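Local coordinates for protein apicoplast TIC22, putative (Plasmodium falciparum 3D7, PDB 4E6Z) that acts as an essential chaperone required for the import of proteins into the apicoplast, the relict plastid of the malaria parasite, at residues Y85-Y90 with K129-T134; L179-F184 with Y236-L241. All blocks are in the same frame, centred on the assembly; numbering follows the deposited sequence.

Interactions 1 and 2 apply one principle at two distant places: a loop that follows a helix or strand folds back onto a strand contributed by a later part of the chain. They come in series along the chain, on opposite sides of its centre, their own centres about 33 Å apart and their nearest atoms about 17 Å. No sheet is shared: 129-134 pairs with strand 78-83, whereas 236-241 leads into strand 238-242, an outermost strand of a four-stranded mixed sheet. All four segments fall within the Tic22-like region of this import chaperone, yet the contacts stand apart, the first built on a lysine-serine hydrogen bond and a CH-pi contact, the second on apolar packing and one water bridge.

Interaction 1 of 2, residues Y85-Y90 with K129-T134; sequences YNSSPY and KIHNIT
Lys129 reaches Ser87 with CG set between its backbone N and carbonyl carbon (chi1 73°), and the next two bonds run nearly extended, carrying the chain out from the strand before it bends at its last torsion. Ser87 answers with OG beside its own backbone N and anti to the carbonyl carbon (chi1 -63°), which turns the hydroxyl oxygen toward the incoming ammonium group. The result is a hydrogen bond of 2.8 Å from Lys129 NZ to Ser87 OG, reached at a nearly tetrahedral angle about the nitrogen, as suits an ammonium N-H. A second oxygen lies near the same nitrogen: Tyr85 O is 3.7 Å from Lys129 NZ, long for a bond but probably favourable to the positive charge. Such a grip illustrates how the loop after one strand of a two-stranded antiparallel sheet can curl back over its partner. Strand 129-134 pairs with strand 78-83, Lys129 bonding through its backbone to Thr83 and His131 to Leu81. With alternate residues facing opposite ways, Lys129 and His131 look toward the loop, while Ile130 packs on helices 106-119 and 261-272. The imidazole supplies a floor beside the lysine. Ser87 CB stands 4.2 Å from the centroid of the His131 ring and only 3° off its normal, a CH-pi contact squarely over the face. Ser87 OG hangs over the same face but toward the rim, 4.1 Å from His131 ND1, with no hydrogen bond between them. Farther along the loop, Tyr90 hydrogen-bonds through OH to Asn127 O and sets its ring edge-to-face with Tyr124, so the far end of 85-90 lies against residues that precede the strand.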
loop_
_atom_site.group_PDB
_atom_site.type_symbol
_atom_site.label_atom_id
_atom_site.label_comp_id
_atom_site.label_asym_id
_atom_site.label_seq_id
_atom_site.Cartn_x
_atom_site.Cartn_y
_atom_site.Cartn_z
ATOM N N TYR A 85 8.760 21.035 4.221
ATOM C CA TYR A 85 9.716 21.089 3.119
ATOM C C TYR A 85 11.053 20.417 3.439
ATOM O O TYR A 85 11.833 20.112 2.537
ATOM C CB TYR A 85 9.919 22.533 2.657
ATOM C CG TYR A 85 8.830 23.026 1.731
ATOM C CD1 TYR A 85 7.503 22.672 1.936
ATOM C CD2 TYR A 85 9.128 23.851 0.655
ATOM C CE1 TYR A 85 6.506 23.117 1.091
ATOM C CE2 TYR A 85 8.137 24.305 -0.192
ATOM C CZ TYR A 85 6.828 23.935 0.030
ATOM O OH TYR A 85 5.835 24.383 -0.813
ATOM N N ASN A 86 11.310 20.185 4.723
ATOM C CA ASN A 86 12.478 19.415 5.143
ATOM C C ASN A 86 12.213 17.917 5.062
ATOM O O ASN A 86 13.088 17.100 5.358
ATOM C CB ASN A 86 12.896 19.800 6.562
ATOM C CG ASN A 86 13.995 20.837 6.580
ATOM O OD1 ASN A 86 14.955 20.752 5.813
ATOM N ND2 ASN A 86 13.867 21.823 7.460
ATOM N N SER A 87 10.992 17.572 4.663
ATOM C CA SER A 87 10.568 16.184 4.514
ATOM C C SER A 87 10.302 15.501 5.856
ATOM O O SER A 87 10.330 14.280 5.954
ATOM C CB SER A 87 11.580 15.389 3.688
ATOM O OG SER A 87 11.672 15.912 2.375
ATOM N N SER A 88 10.037 16.297 6.886
ATOM C CA SER A 88 9.652 15.746 8.180
ATOM C C SER A 88 8.136 15.643 8.293
ATOM O O SER A 88 7.421 16.585 7.953
ATOM C CB SER A 88 10.217 16.589 9.322
ATOM O OG SER A 88 11.544 16.197 9.621
ATOM N N PRO A 89 7.646 14.491 8.776
ATOM C CA PRO A 89 6.214 14.202 8.906
ATOM C C PRO A 89 5.548 15.029 9.996
ATOM O O PRO A 89 6.191 15.413 10.968
ATOM C CB PRO A 89 6.188 12.721 9.313
ATOM C CG PRO A 89 7.558 12.199 9.012
ATOM C CD PRO A 89 8.476 13.350 9.192
ATOM N N TYR A 90 4.259 15.290 9.829
ATOM C CA TYR A 90 3.467 15.928 10.864
ATOM C C TYR A 90 2.923 14.897 11.843
ATOM O O TYR A 90 2.300 13.918 11.444
ATOM C CB TYR A 90 2.335 16.736 10.239
ATOM C CG TYR A 90 2.847 17.967 9.533
ATOM C CD1 TYR A 90 3.044 19.155 10.229
ATOM C CD2 TYR A 90 3.167 17.935 8.184
ATOM C CE1 TYR A 90 3.537 20.287 9.591
ATOM C CE2 TYR A 90 3.650 19.062 7.536
ATOM C CZ TYR A 90 3.838 20.231 8.243
ATOM O OH TYR A 90 4.319 21.346 7.597
ATOM N N LYS A 129 3.913 19.146 1.628
ATOM C CA LYS A 129 4.054 18.429 0.372
ATOM C C LYS A 129 3.863 16.943 0.623
ATOM O O LYS A 129 3.820 16.496 1.773
ATOM C CB LYS A 129 5.449 18.658 -0.223
ATOM C CG LYS A 129 6.549 17.922 0.528
ATOM C CD LYS A 129 7.877 17.966 -0.204
ATOM C CE LYS A 129 8.837 16.934 0.374
ATOM N NZ LYS A 129 10.203 17.489 0.583
ATOM N N ILE A 130 3.760 16.182 -0.461
ATOM C CA ILE A 130 3.694 14.733 -0.379
ATOM C C ILE A 130 5.107 14.195 -0.528
ATOM O O ILE A 130 5.845 14.609 -1.418
ATOM C CB ILE A 130 2.817 14.148 -1.501
ATOM C CG1 ILE A 130 1.429 14.800 -1.491
ATOM C CG2 ILE A 130 2.728 12.622 -1.384
ATOM C CD1 ILE A 130 0.617 14.511 -0.250
ATOM N N HIS A 131 5.485 13.279 0.352
ATOM C CA HIS A 131 6.803 12.669 0.287
ATOM C C HIS A 131 6.687 11.149 0.190
ATOM O O HIS A 131 5.835 10.538 0.832
ATOM C CB HIS A 131 7.631 13.069 1.504
ATOM C CG HIS A 131 9.013 12.505 1.502
ATOM N ND1 HIS A 131 9.919 12.757 0.492
ATOM C CD2 HIS A 131 9.656 11.709 2.389
ATOM C CE1 HIS A 131 11.049 12.129 0.750
ATOM N NE2 HIS A 131 10.918 11.486 1.899
ATOM N N ASN A 132 7.548 10.540 -0.616
ATOM C CA ASN A 132 7.461 9.104 -0.838
ATOM C C ASN A 132 8.565 8.303 -0.157
ATOM O O ASN A 132 9.735 8.674 -0.201
ATOM C CB ASN A 132 7.431 8.793 -2.338
ATOM C CG ASN A 132 8.686 9.255 -3.053
ATOM O OD1 ASN A 132 8.961 10.452 -3.146
ATOM N ND2 ASN A 132 9.460 8.303 -3.558
ATOM N N ILE A 133 8.168 7.215 0.491
ATOM C CA ILE A 133 9.098 6.190 0.948
ATOM C C ILE A 133 8.642 4.858 0.345
ATOM O O ILE A 133 7.842 4.845 -0.592
ATOM C CB ILE A 133 9.136 6.102 2.486
ATOM C CG1 ILE A 133 7.771 5.674 3.028
ATOM C CG2 ILE A 133 9.546 7.446 3.086
ATOM C CD1 ILE A 133 7.759 5.378 4.509
ATOM N N THR A 134 9.143 3.744 0.868
ATOM C CA THR A 134 8.708 2.434 0.390
ATOM C C THR A 134 8.107 1.600 1.516
ATOM O O THR A 134 8.264 1.926 2.697
ATOM C CB THR A 134 9.867 1.640 -0.239
ATOM O OG1 THR A 134 10.749 1.179 0.791
ATOM C CG2 THR A 134 10.629 2.507 -1.221
#

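Interaction 2 of 2, residues L179-F184 with Y236-L241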
loop_
_atom_site.group_PDB
_atom_site.type_symbol
_atom_site.label_atom_id
_atom_site.label_comp_id
_atom_site.label_asym_id
_atom_site.label_seq_id
_atom_site.Cartn_x
_atom_site.Cartn_y
_atom_site.Cartn_z
ATOM N N LEU A 179 -14.325 -5.400 0.119
ATOM C CA LEU A 179 -15.501 -5.785 0.896
ATOM C C LEU A 179 -16.389 -6.749 0.129
ATOM O O LEU A 179 -16.949 -7.679 0.705
ATOM C CB LEU A 179 -16.307 -4.555 1.305
ATOM C CG LEU A 179 -15.725 -3.769 2.475
ATOM C CD1 LEU A 179 -16.656 -2.637 2.862
ATOM C CD2 LEU A 179 -15.490 -4.703 3.649
ATOM N N TYR A 180 -16.510 -6.518 -1.172
ATOM C CA TYR A 180 -17.305 -7.368 -2.046
ATOM C C TYR A 180 -16.925 -8.837 -1.878
ATOM O O TYR A 180 -17.788 -9.709 -1.821
ATOM C CB TYR A 180 -17.112 -6.930 -3.501
ATOM C CG TYR A 180 -17.892 -7.731 -4.519
ATOM C CD1 TYR A 180 -17.283 -8.741 -5.250
ATOM C CD2 TYR A 180 -19.237 -7.473 -4.756
ATOM C CE1 TYR A 180 -17.989 -9.471 -6.185
ATOM C CE2 TYR A 180 -19.951 -8.198 -5.689
ATOM C CZ TYR A 180 -19.322 -9.197 -6.400
ATOM O OH TYR A 180 -20.023 -9.927 -7.332
ATOM N N TYR A 181 -15.625 -9.095 -1.776
ATOM C CA TYR A 181 -15.102 -10.457 -1.765
ATOM C C TYR A 181 -15.029 -11.087 -0.376
ATOM O O TYR A 181 -14.626 -12.240 -0.230
ATOM C CB TYR A 181 -13.734 -10.493 -2.449
ATOM C CG TYR A 181 -13.798 -10.019 -3.881
ATOM C CD1 TYR A 181 -14.201 -10.879 -4.902
ATOM C CD2 TYR A 181 -13.480 -8.710 -4.210
ATOM C CE1 TYR A 181 -14.270 -10.443 -6.214
ATOM C CE2 TYR A 181 -13.547 -8.263 -5.515
ATOM C CZ TYR A 181 -13.943 -9.130 -6.514
ATOM O OH TYR A 181 -14.006 -8.677 -7.812
ATOM N N LEU A 182 -15.427 -10.335 0.641
ATOM C CA LEU A 182 -15.471 -10.865 1.997
ATOM C C LEU A 182 -16.908 -11.170 2.412
ATOM O O LEU A 182 -17.842 -10.468 2.018
ATOM C CB LEU A 182 -14.843 -9.878 2.983
ATOM C CG LEU A 182 -13.317 -9.781 3.090
ATOM C CD1 LEU A 182 -12.620 -10.637 2.048
ATOM C CD2 LEU A 182 -12.870 -8.329 2.982
ATOM N N SER A 183 -17.085 -12.221 3.206
ATOM C CA SER A 183 -18.395 -12.524 3.764
ATOM C C SER A 183 -18.654 -11.595 4.944
ATOM O O SER A 183 -17.745 -10.903 5.401
ATOM C CB SER A 183 -18.487 -13.990 4.192
ATOM O OG SER A 183 -17.558 -14.286 5.217
ATOM N N PHE A 184 -19.889 -11.576 5.431
ATOM C CA PHE A 184 -20.272 -10.640 6.483
ATOM C C PHE A 184 -19.288 -10.628 7.651
ATOM O O PHE A 184 -18.845 -9.566 8.087
ATOM C CB PHE A 184 -21.687 -10.933 6.988
ATOM C CG PHE A 184 -22.153 -9.988 8.059
ATOM C CD1 PHE A 184 -21.956 -10.283 9.397
ATOM C CD2 PHE A 184 -22.781 -8.799 7.726
ATOM C CE1 PHE A 184 -22.378 -9.414 10.384
ATOM C CE2 PHE A 184 -23.209 -7.926 8.709
ATOM C CZ PHE A 184 -23.007 -8.234 10.039
ATOM N N TYR A 236 -11.469 -17.136 -13.321
ATOM C CA TYR A 236 -10.523 -16.419 -12.476
ATOM C C TYR A 236 -11.185 -15.947 -11.192
ATOM O O TYR A 236 -11.564 -14.782 -11.058
ATOM C CB TYR A 236 -9.896 -15.251 -13.230
ATOM C CG TYR A 236 -8.914 -15.708 -14.275
ATOM C CD1 TYR A 236 -7.610 -16.033 -13.928
ATOM C CD2 TYR A 236 -9.293 -15.840 -15.603
ATOM C CE1 TYR A 236 -6.709 -16.464 -14.875
ATOM C CE2 TYR A 236 -8.400 -16.273 -16.559
ATOM C CZ TYR A 236 -7.107 -16.582 -16.187
ATOM O OH TYR A 236 -6.205 -17.008 -17.128
ATOM N N LYS A 237 -11.330 -16.877 -10.256
ATOM C CA LYS A 237 -11.871 -16.572 -8.943
ATOM C C LYS A 237 -10.986 -15.535 -8.254
ATOM O O LYS A 237 -9.837 -15.810 -7.903
ATOM C CB LYS A 237 -11.958 -17.852 -8.108
ATOM C CG LYS A 237 -13.288 -18.066 -7.408
ATOM C CD LYS A 237 -13.322 -17.404 -6.044
ATOM C CE LYS A 237 -14.610 -17.749 -5.314
ATOM N NZ LYS A 237 -14.623 -17.223 -3.922
ATOM N N ILE A 238 -11.523 -14.335 -8.077
ATOM C CA ILE A 238 -10.793 -13.265 -7.407
ATOM C C ILE A 238 -10.882 -13.436 -5.894
ATOM O O ILE A 238 -11.970 -13.587 -5.339
ATOM C CB ILE A 238 -11.332 -11.884 -7.816
ATOM C CG1 ILE A 238 -11.067 -11.637 -9.304
ATOM C CG2 ILE A 238 -10.717 -10.779 -6.950
ATOM C CD1 ILE A 238 -11.657 -10.344 -9.823
ATOM N N LYS A 239 -9.730 -13.428 -5.232
ATOM C CA LYS A 239 -9.687 -13.586 -3.785
ATOM C C LYS A 239 -8.887 -12.471 -3.113
ATOM O O LYS A 239 -8.002 -11.872 -3.721
ATOM C CB LYS A 239 -9.125 -14.957 -3.413
ATOM C CG LYS A 239 -9.979 -16.108 -3.915
ATOM C CD LYS A 239 -9.465 -17.451 -3.435
ATOM C CE LYS A 239 -10.415 -18.567 -3.850
ATOM N NZ LYS A 239 -9.942 -19.915 -3.422
ATOM N N VAL A 240 -9.215 -12.199 -1.855
ATOM C CA VAL A 240 -8.555 -11.138 -1.103
ATOM C C VAL A 240 -7.674 -11.727 -0.011
ATOM O O VAL A 240 -8.056 -12.684 0.662
ATOM C CB VAL A 240 -9.583 -10.172 -0.474
ATOM C CG1 VAL A 240 -8.889 -9.137 0.409
ATOM C CG2 VAL A 240 -10.390 -9.487 -1.558
ATOM N N LEU A 241 -6.488 -11.156 0.157
ATOM C CA LEU A 241 -5.583 -11.589 1.210
ATOM C C LEU A 241 -5.141 -10.408 2.064
ATOM O O LEU A 241 -5.247 -9.251 1.652
ATOM C CB LEU A 241 -4.366 -12.301 0.616
ATOM C CG LEU A 241 -4.644 -13.626 -0.099
ATOM C CD1 LEU A 241 -3.407 -14.111 -0.826
ATOM C CD2 LEU A 241 -5.135 -14.676 0.886
HETATM O O HOH W 1 -11.767 -13.535 -0.569
#
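A single water joins Tyr181 to Val240, donating to Tyr181 O at 3.2 Å and accepting from Val240 N at the same distance. It thus gives the loop carbonyl and the strand amide a shared partner where no direct hydrogen bond links the two segments. Apart from this bridge the contact is apolar, and Tyr181 carries it. Its CG lies beside the backbone N (chi1 -59°), laying the ring along the strand, from Val240 at its root to Ile238 at its hydroxyl end. CG2 of Ile238 settles over one face, 3.8 Å from the centroid of the Tyr181 ring and 20° off the normal, a CH-pi contact displaced toward the rim. The opposite face takes CD1 of Tyr180, which lies over the ring centre, so the phenol is clasped between its chain neighbour and the strand. The isoleucine follows the ring to its end as well: its CD1 comes within 3.5 Å of Tyr181 OH. At the root of the tyrosine side chain, Val240 CG2 packs 3.6 Å from Tyr181 CB, and Leu182 CD1 reaches Val240 CB at 4.0 Å from the next position along the loop. The type I turn from Leu179 to Leu182, closed by a 3.1 Å bond from Leu182 N to Leu179 O, presents Tyr181 and Leu182 together. The strand contributes alternate residues, Ile238 and Val240, to this side, whereas Lys239 points away and forms a salt bridge with Glu198. Strand 238-242 is an outermost member of its four-stranded mixed sheet, bonded antiparallel to strand 193-203. The 179-182 turn therefore lies against this edge, with Tyr181 also touching Lys220 of helix 216-227 and Val240 resting on Phe195 of strand 193-203.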